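Local coordinates for protein CDP-glucose 4,6-dehydratase (Salmonella enterica subsp. enterica serovar Typhi, PDB 1WVG) that catalyses the NAD(+)-dependent conversion of CDP-D-glucose to CDP-4-dehydro-6-deoxy-D-glucose and water, a step toward the CDP-3,6-dideoxy-D-mannose used in O-antigen synthesis, at residues A[333-337]-A[338-342]; A[48-52]-A[53-57]. One frame throughout, in Å; residues are numbered along the deposited sequence.

Contact 1: A[333-337]-A[338-342]; sequences HKAWI and RGEDM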
ATOM      1  N   HIS A 333     -14.832  41.884   1.688  1.00 28.33           N
ATOM      2  CA  HIS A 333     -15.836  42.050   0.674  1.00 32.90           C
ATOM      3  C   HIS A 333     -16.656  43.330   0.833  1.00 47.04           C
ATOM      4  O   HIS A 333     -16.889  44.076  -0.123  1.00 49.47           O
ATOM      5  CB  HIS A 333     -16.713  40.810   0.563  1.00 31.81           C
ATOM      6  CG  HIS A 333     -17.343  40.721  -0.771  1.00 32.86           C
ATOM      7  ND1 HIS A 333     -16.596  40.394  -1.889  1.00 34.40           N
ATOM      8  CD2 HIS A 333     -18.648  40.899  -1.131  1.00 26.18           C
ATOM      9  CE1 HIS A 333     -17.458  40.385  -2.916  1.00 34.35           C
ATOM     10  NE2 HIS A 333     -18.699  40.676  -2.484  1.00 30.18           N
ATOM     11  N   LYS A 334     -17.095  43.577   2.056  1.00 33.12           N
ATOM     12  CA  LYS A 334     -17.888  44.742   2.370  1.00 31.97           C
ATOM     13  C   LYS A 334     -17.111  46.034   2.135  1.00 40.45           C
ATOM     14  O   LYS A 334     -17.627  46.960   1.511  1.00 38.09           O
ATOM     15  CB  LYS A 334     -18.476  44.637   3.769  1.00 29.67           C
ATOM     16  CG  LYS A 334     -19.521  43.537   3.843  1.00 39.42           C
ATOM     17  CD  LYS A 334     -20.260  43.479   5.183  1.00 25.14           C
ATOM     18  CE  LYS A 334     -21.526  42.618   5.134  1.00 39.72           C
ATOM     19  NZ  LYS A 334     -22.353  42.728   6.343  1.00 42.04           N
ATOM     20  N   ALA A 335     -15.870  46.101   2.621  1.00 31.47           N
ATOM     21  CA  ALA A 335     -15.068  47.299   2.419  1.00 34.83           C
ATOM     22  C   ALA A 335     -15.016  47.686   0.948  1.00 40.75           C
ATOM     23  O   ALA A 335     -15.137  48.843   0.555  1.00 41.43           O
ATOM     24  CB  ALA A 335     -13.668  47.091   2.962  1.00 30.67           C
ATOM     25  N   TRP A 336     -14.840  46.656   0.145  1.00 29.82           N
ATOM     26  CA  TRP A 336     -14.756  46.793  -1.268  1.00 29.15           C
ATOM     27  C   TRP A 336     -16.026  47.420  -1.754  1.00 34.62           C
ATOM     28  O   TRP A 336     -16.054  48.370  -2.535  1.00 33.32           O
ATOM     29  CB  TRP A 336     -14.685  45.382  -1.877  1.00 30.09           C
ATOM     30  CG  TRP A 336     -14.776  45.450  -3.363  1.00 28.33           C
ATOM     31  CD1 TRP A 336     -13.936  46.173  -4.153  1.00 27.98           C
ATOM     32  CD2 TRP A 336     -15.748  44.847  -4.233  1.00 26.44           C
ATOM     33  NE1 TRP A 336     -14.299  46.033  -5.462  1.00 23.88           N
ATOM     34  CE2 TRP A 336     -15.406  45.228  -5.550  1.00 25.18           C
ATOM     35  CE3 TRP A 336     -16.843  44.003  -4.035  1.00 29.46           C
ATOM     36  CZ2 TRP A 336     -16.155  44.831  -6.663  1.00 23.25           C
ATOM     37  CZ3 TRP A 336     -17.569  43.594  -5.131  1.00 32.01           C
ATOM     38  CH2 TRP A 336     -17.226  43.995  -6.428  1.00 34.03           C
ATOM     39  N   ILE A 337     -17.083  46.820  -1.248  1.00 34.45           N
ATOM     40  CA  ILE A 337     -18.439  47.200  -1.552  1.00 39.62           C
ATOM     41  C   ILE A 337     -18.744  48.680  -1.311  1.00 42.18           C
ATOM     42  O   ILE A 337     -19.346  49.350  -2.169  1.00 38.01           O
ATOM     43  CB  ILE A 337     -19.405  46.260  -0.863  1.00 47.70           C
ATOM     44  CG1 ILE A 337     -19.931  45.240  -1.870  1.00 38.04           C
ATOM     45  CG2 ILE A 337     -20.527  47.041  -0.178  1.00 64.09           C
ATOM     46  CD1 ILE A 337     -20.612  44.045  -1.197  1.00 52.95           C
ATOM     47  N   ARG A 338     -18.302  49.169  -0.151  1.00 31.31           N
ATOM     48  CA  ARG A 338     -18.464  50.543   0.269  1.00 33.74           C
ATOM     49  C   ARG A 338     -17.494  51.427  -0.457  1.00 48.07           C
ATOM     50  O   ARG A 338     -17.397  52.611  -0.155  1.00 51.73           O
ATOM     51  CB  ARG A 338     -18.156  50.766   1.735  1.00 22.75           C
ATOM     52  CG  ARG A 338     -18.279  49.541   2.606  1.00 83.50           C
ATOM     53  CD  ARG A 338     -18.151  49.918   4.073  1.00100.00           C
ATOM     54  NE  ARG A 338     -16.767  49.981   4.523  1.00100.00           N
ATOM     55  CZ  ARG A 338     -16.249  49.049   5.333  1.00100.00           C
ATOM     56  NH1 ARG A 338     -16.964  48.000   5.762  1.00 80.62           N
ATOM     57  NH2 ARG A 338     -14.973  49.141   5.720  1.00100.00           N
ATOM     58  N   GLY A 339     -16.731  50.847  -1.368  1.00 44.97           N
ATOM     59  CA  GLY A 339     -15.773  51.642  -2.116  1.00 44.80           C
ATOM     60  C   GLY A 339     -14.492  52.052  -1.388  1.00 53.32           C
ATOM     61  O   GLY A 339     -13.846  53.053  -1.719  1.00 56.51           O
ATOM     62  N   GLU A 340     -14.113  51.253  -0.406  1.00 45.05           N
ATOM     63  CA  GLU A 340     -12.894  51.438   0.345  1.00 38.82           C
ATOM     64  C   GLU A 340     -11.695  51.231  -0.574  1.00 45.63           C
ATOM     65  O   GLU A 340     -11.842  50.680  -1.692  1.00 30.51           O
ATOM     66  CB  GLU A 340     -12.842  50.249   1.315  1.00 42.77           C
ATOM     67  CG  GLU A 340     -13.645  50.515   2.574  1.00 48.38           C
ATOM     68  CD  GLU A 340     -12.806  51.423   3.404  1.00100.00           C
ATOM     69  OE1 GLU A 340     -12.138  52.323   2.925  1.00 87.25           O
ATOM     70  OE2 GLU A 340     -12.807  51.094   4.665  1.00100.00           O
ATOM     71  N   ASP A 341     -10.509  51.626  -0.077  1.00 38.23           N
ATOM     72  CA  ASP A 341      -9.272  51.426  -0.829  1.00 38.82           C
ATOM     73  C   ASP A 341      -8.721  50.006  -0.591  1.00 44.39           C
ATOM     74  O   ASP A 341      -8.016  49.724   0.404  1.00 34.43           O
ATOM     75  CB  ASP A 341      -8.165  52.444  -0.507  1.00 38.21           C
ATOM     76  CG  ASP A 341      -6.888  52.182  -1.283  1.00 63.18           C
ATOM     77  OD1 ASP A 341      -6.765  51.290  -2.108  1.00 68.20           O
ATOM     78  OD2 ASP A 341      -5.921  53.019  -1.000  1.00 60.01           O
ATOM     79  N   MET A 342      -9.026  49.133  -1.561  1.00 33.93           N
ATOM     80  CA  MET A 342      -8.651  47.735  -1.544  1.00 24.72           C
ATOM     81  C   MET A 342      -7.163  47.437  -1.527  1.00 34.61           C
ATOM     82  O   MET A 342      -6.697  46.547  -0.819  1.00 39.23           O
ATOM     83  CB  MET A 342      -9.525  46.895  -2.478  1.00 29.23           C
ATOM     84  CG  MET A 342     -11.024  47.024  -2.165  1.00 33.83           C
ATOM     85  SD  MET A 342     -11.428  47.229  -0.401  1.00 36.14           S
ATOM     86  CE  MET A 342     -11.374  45.487   0.111  1.00 35.49           C
TER
HETATM   87  O   HOH W   1     -13.938  49.580  -3.480  1.00 41.51           O

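Contact 2: A[48-52]-A[53-57]; sequences SLFEI and VRLND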
ATOM      1  N   SER A  48     -11.649  41.661 -10.807  1.00 24.91           N
ATOM      2  CA  SER A  48     -10.447  40.909 -10.561  1.00 27.64           C
ATOM      3  C   SER A  48      -9.587  41.714  -9.620  1.00 28.34           C
ATOM      4  O   SER A  48      -9.475  42.930  -9.683  1.00 24.20           O
ATOM      5  CB  SER A  48      -9.662  40.602 -11.821  1.00 27.53           C
ATOM      6  OG  SER A  48      -8.685  41.617 -11.937  1.00 31.21           O
ATOM      7  N   LEU A  49      -8.970  41.006  -8.705  1.00 28.49           N
ATOM      8  CA  LEU A  49      -8.104  41.619  -7.721  1.00 30.26           C
ATOM      9  C   LEU A  49      -6.926  42.313  -8.409  1.00 31.20           C
ATOM     10  O   LEU A  49      -6.442  43.381  -8.019  1.00 29.08           O
ATOM     11  CB  LEU A  49      -7.653  40.524  -6.691  1.00 29.28           C
ATOM     12  CG  LEU A  49      -6.707  41.003  -5.587  1.00 25.34           C
ATOM     13  CD1 LEU A  49      -7.434  41.901  -4.585  1.00 24.54           C
ATOM     14  CD2 LEU A  49      -6.134  39.778  -4.876  1.00 30.59           C
ATOM     15  N   PHE A  50      -6.460  41.661  -9.457  1.00 22.77           N
ATOM     16  CA  PHE A  50      -5.359  42.220 -10.179  1.00 28.40           C
ATOM     17  C   PHE A  50      -5.692  43.655 -10.563  1.00 32.66           C
ATOM     18  O   PHE A  50      -4.976  44.627 -10.273  1.00 30.60           O
ATOM     19  CB  PHE A  50      -5.103  41.405 -11.464  1.00 28.82           C
ATOM     20  CG  PHE A  50      -3.790  41.810 -12.122  1.00 36.32           C
ATOM     21  CD1 PHE A  50      -2.550  41.426 -11.588  1.00 41.25           C
ATOM     22  CD2 PHE A  50      -3.799  42.597 -13.278  1.00 39.07           C
ATOM     23  CE1 PHE A  50      -1.342  41.805 -12.180  1.00 41.46           C
ATOM     24  CE2 PHE A  50      -2.601  43.003 -13.875  1.00 46.30           C
ATOM     25  CZ  PHE A  50      -1.374  42.605 -13.328  1.00 44.70           C
ATOM     26  N   GLU A  51      -6.815  43.745 -11.252  1.00 29.61           N
ATOM     27  CA  GLU A  51      -7.244  45.039 -11.692  1.00 30.76           C
ATOM     28  C   GLU A  51      -7.521  45.926 -10.509  1.00 43.45           C
ATOM     29  O   GLU A  51      -7.070  47.068 -10.449  1.00 47.95           O
ATOM     30  CB  GLU A  51      -8.473  44.946 -12.600  1.00 35.69           C
ATOM     31  CG  GLU A  51      -8.356  43.881 -13.711  1.00 88.91           C
ATOM     32  CD  GLU A  51      -7.606  44.330 -14.949  1.00100.00           C
ATOM     33  OE1 GLU A  51      -6.503  44.877 -14.898  1.00100.00           O
ATOM     34  OE2 GLU A  51      -8.253  44.058 -16.073  1.00100.00           O
ATOM     35  N   ILE A  52      -8.284  45.387  -9.562  1.00 38.08           N
ATOM     36  CA  ILE A  52      -8.665  46.147  -8.376  1.00 37.14           C
ATOM     37  C   ILE A  52      -7.488  46.767  -7.640  1.00 36.03           C
ATOM     38  O   ILE A  52      -7.583  47.874  -7.125  1.00 41.04           O
ATOM     39  CB  ILE A  52      -9.550  45.365  -7.383  1.00 42.75           C
ATOM     40  CG1 ILE A  52     -10.935  45.004  -7.920  1.00 43.53           C
ATOM     41  CG2 ILE A  52      -9.728  46.121  -6.080  1.00 37.54           C
ATOM     42  CD1 ILE A  52     -11.152  45.503  -9.336  1.00 76.09           C
ATOM     43  N   VAL A  53      -6.368  46.069  -7.541  1.00 31.83           N
ATOM     44  CA  VAL A  53      -5.293  46.686  -6.780  1.00 33.12           C
ATOM     45  C   VAL A  53      -4.229  47.343  -7.640  1.00 32.13           C
ATOM     46  O   VAL A  53      -3.177  47.710  -7.096  1.00 38.43           O
ATOM     47  CB  VAL A  53      -4.629  45.756  -5.768  1.00 33.17           C
ATOM     48  CG1 VAL A  53      -5.599  45.344  -4.668  1.00 29.63           C
ATOM     49  CG2 VAL A  53      -4.120  44.528  -6.535  1.00 29.35           C
ATOM     50  N   ARG A  54      -4.517  47.463  -8.949  1.00 38.78           N
ATOM     51  CA  ARG A  54      -3.624  48.087  -9.944  1.00 48.67           C
ATOM     52  C   ARG A  54      -2.236  47.475  -9.922  1.00 45.68           C
ATOM     53  O   ARG A  54      -1.245  48.206  -9.989  1.00 29.31           O
ATOM     54  CB  ARG A  54      -3.511  49.639  -9.824  1.00 71.38           C
ATOM     55  CG  ARG A  54      -4.743  50.494 -10.203  1.00100.00           C
ATOM     56  CD  ARG A  54      -4.525  51.942 -10.701  1.00100.00           C
ATOM     57  NE  ARG A  54      -5.364  52.320 -11.869  1.00100.00           N
ATOM     58  CZ  ARG A  54      -5.551  53.533 -12.473  1.00100.00           C
ATOM     59  NH1 ARG A  54      -4.881  54.650 -12.106  1.00100.00           N
ATOM     60  NH2 ARG A  54      -6.351  53.605 -13.555  1.00100.00           N
ATOM     61  N   LEU A  55      -2.159  46.134  -9.815  1.00 41.03           N
ATOM     62  CA  LEU A  55      -0.864  45.457  -9.749  1.00 32.53           C
ATOM     63  C   LEU A  55      -0.047  45.679 -10.995  1.00 25.64           C
ATOM     64  O   LEU A  55       1.173  45.720 -11.005  1.00 31.67           O
ATOM     65  CB  LEU A  55      -1.091  43.951  -9.620  1.00 27.06           C
ATOM     66  CG  LEU A  55      -0.820  43.488  -8.204  1.00 26.11           C
ATOM     67  CD1 LEU A  55      -1.064  41.990  -8.138  1.00 31.49           C
ATOM     68  CD2 LEU A  55       0.607  43.787  -7.793  1.00 19.18           C
ATOM     69  N   ASN A  56      -0.760  45.801 -12.084  1.00 25.37           N
ATOM     70  CA  ASN A  56      -0.106  46.003 -13.345  1.00 28.60           C
ATOM     71  C   ASN A  56       0.817  47.187 -13.266  1.00 31.72           C
ATOM     72  O   ASN A  56       1.783  47.304 -13.997  1.00 31.94           O
ATOM     73  CB  ASN A  56      -1.135  46.307 -14.430  1.00 32.45           C
ATOM     74  CG  ASN A  56      -0.440  46.830 -15.659  1.00 56.27           C
ATOM     75  OD1 ASN A  56       0.480  46.188 -16.158  1.00 41.64           O
ATOM     76  ND2 ASN A  56      -0.843  47.999 -16.142  1.00 67.06           N
ATOM     77  N   ASP A  57       0.527  48.098 -12.378  1.00 24.83           N
ATOM     78  CA  ASP A  57       1.408  49.248 -12.301  1.00 42.33           C
ATOM     79  C   ASP A  57       2.530  49.096 -11.304  1.00 41.14           C
ATOM     80  O   ASP A  57       3.350  50.002 -11.162  1.00 32.22           O
ATOM     81  CB  ASP A  57       0.636  50.526 -11.926  1.00 55.24           C
ATOM     82  CG  ASP A  57      -0.233  50.995 -13.056  1.00 66.21           C
ATOM     83  OD1 ASP A  57       0.063  50.871 -14.254  1.00 53.43           O
ATOM     84  OD2 ASP A  57      -1.316  51.560 -12.598  1.00 65.14           O
TER
HETATM   85  O   HOH W   2      -3.942  45.985 -12.473  1.00 31.40           O

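Contact 1: A[333-337]-A[338-342]
Lys334 and Arg338 meet in the last turn of helix 322-337, which a Schellman motif closes before helix 342-355 begins. Lys334 O accepts from Arg338 N, though the place of this oxygen is less certain. The Lys334 side chain runs the other way, where NZ donates to Trp283 O and makes a cation-pi contact with the Trp283 ring. Ala335 CA sits over the centre of one face of the Arg338 guanidinium, 3.6 Å above the plane. Ala335 CB is 3.7 Å from Arg338 NH2. A bend in the arginine chain at chi3 (-85°) folds the guanidinium back over the helix. There NH2 forms a salt bridge with Glu340 OE2 at 3.1 Å, in the guanidinium plane and on the anti lone pair of the oxygen. The outer bond of the motif runs from Glu340 N to Ala335 O, an oxygen also less surely placed. The inner bond runs from Gly339 N to Trp336 O at 2.8 Å, with the donor well above the carbonyl plane. Gly339 has positive phi (76°), which carries the chain out of the helix. A water donates to both Trp336 O and Glu340 O and so bridges the turn. The side chains of Trp336 and Met342, the first residue of the next helix, cross at about a right angle. Met342 CG comes to the edge of the indole, 3.6 Å from Trp336 CD1, and Met342 SD is 3.5 Å from Trp336 CA.

Contact 2: A[48-52]-A[53-57]
A Schellman motif ends the short helix 49-52, in the link between strands 35-40 and 60-63 of the Rossmann-fold sheet. Leu55 N reaches back to Phe50 O at 3.2 Å with an N-H...O angle of 164°. Arg54 N bonds to Glu51 O at 3.0 Å, from above the carbonyl plane. Arg54 takes the positive phi of the motif, although it is not a glycine. Just before it, Val53 N bonds to Leu49 O at 2.7 Å, and Leu49 CD1 touches Val53 CG1 at 3.9 Å. The two side chains cross obliquely, and both also meet Ser346 of helix 342-355.

Phe50 makes the aromatic part of the contact. Its CG is anti to the backbone N (chi1 -170°), which swings the ring past the helix end to Leu55 and Asn56. Leu55 CB lies 3.3 Å from Phe50 CE1, and the two side chains cross at about a right angle. Asn56 CB packs 3.7 Å from Phe50 CE2, with ring and amide planes 43° apart. The Phe50 ring also meets His17, nearly perpendicular to it, and touches Ser23 of helix 20-31.

A water donates to Phe50 O and accepts from Asn56 N. Phe50 O is thus shared by this water, Leu55 N and a weak bond from Val53 N. One carbonyl therefore ties the helix end to the 3-10 turn, while the ring of the same residue packs on Leu55 CB and Asn56 CB.

Contacts 1 and 2 each hold a helix end closed by a Schellman motif. They are far apart in sequence, but their centres lie about 14 Å apart and their side chains touch. Met342 CB of contact 1 packs on Ile52 CG2 of contact 2 at 3.7 Å. Trp336 NE1 is 4.3 Å from Ile52 CG1. Helix 342-355 continues the join, with Leu343 and Ser346 against Val53. This helix thus packs on the connection between strands 35-40 and 60-63. The Phe50 side chain of contact 2 is about 7 Å from the bound adenosine-5-diphosphoribose, a fragment of NAD, too far to touch it.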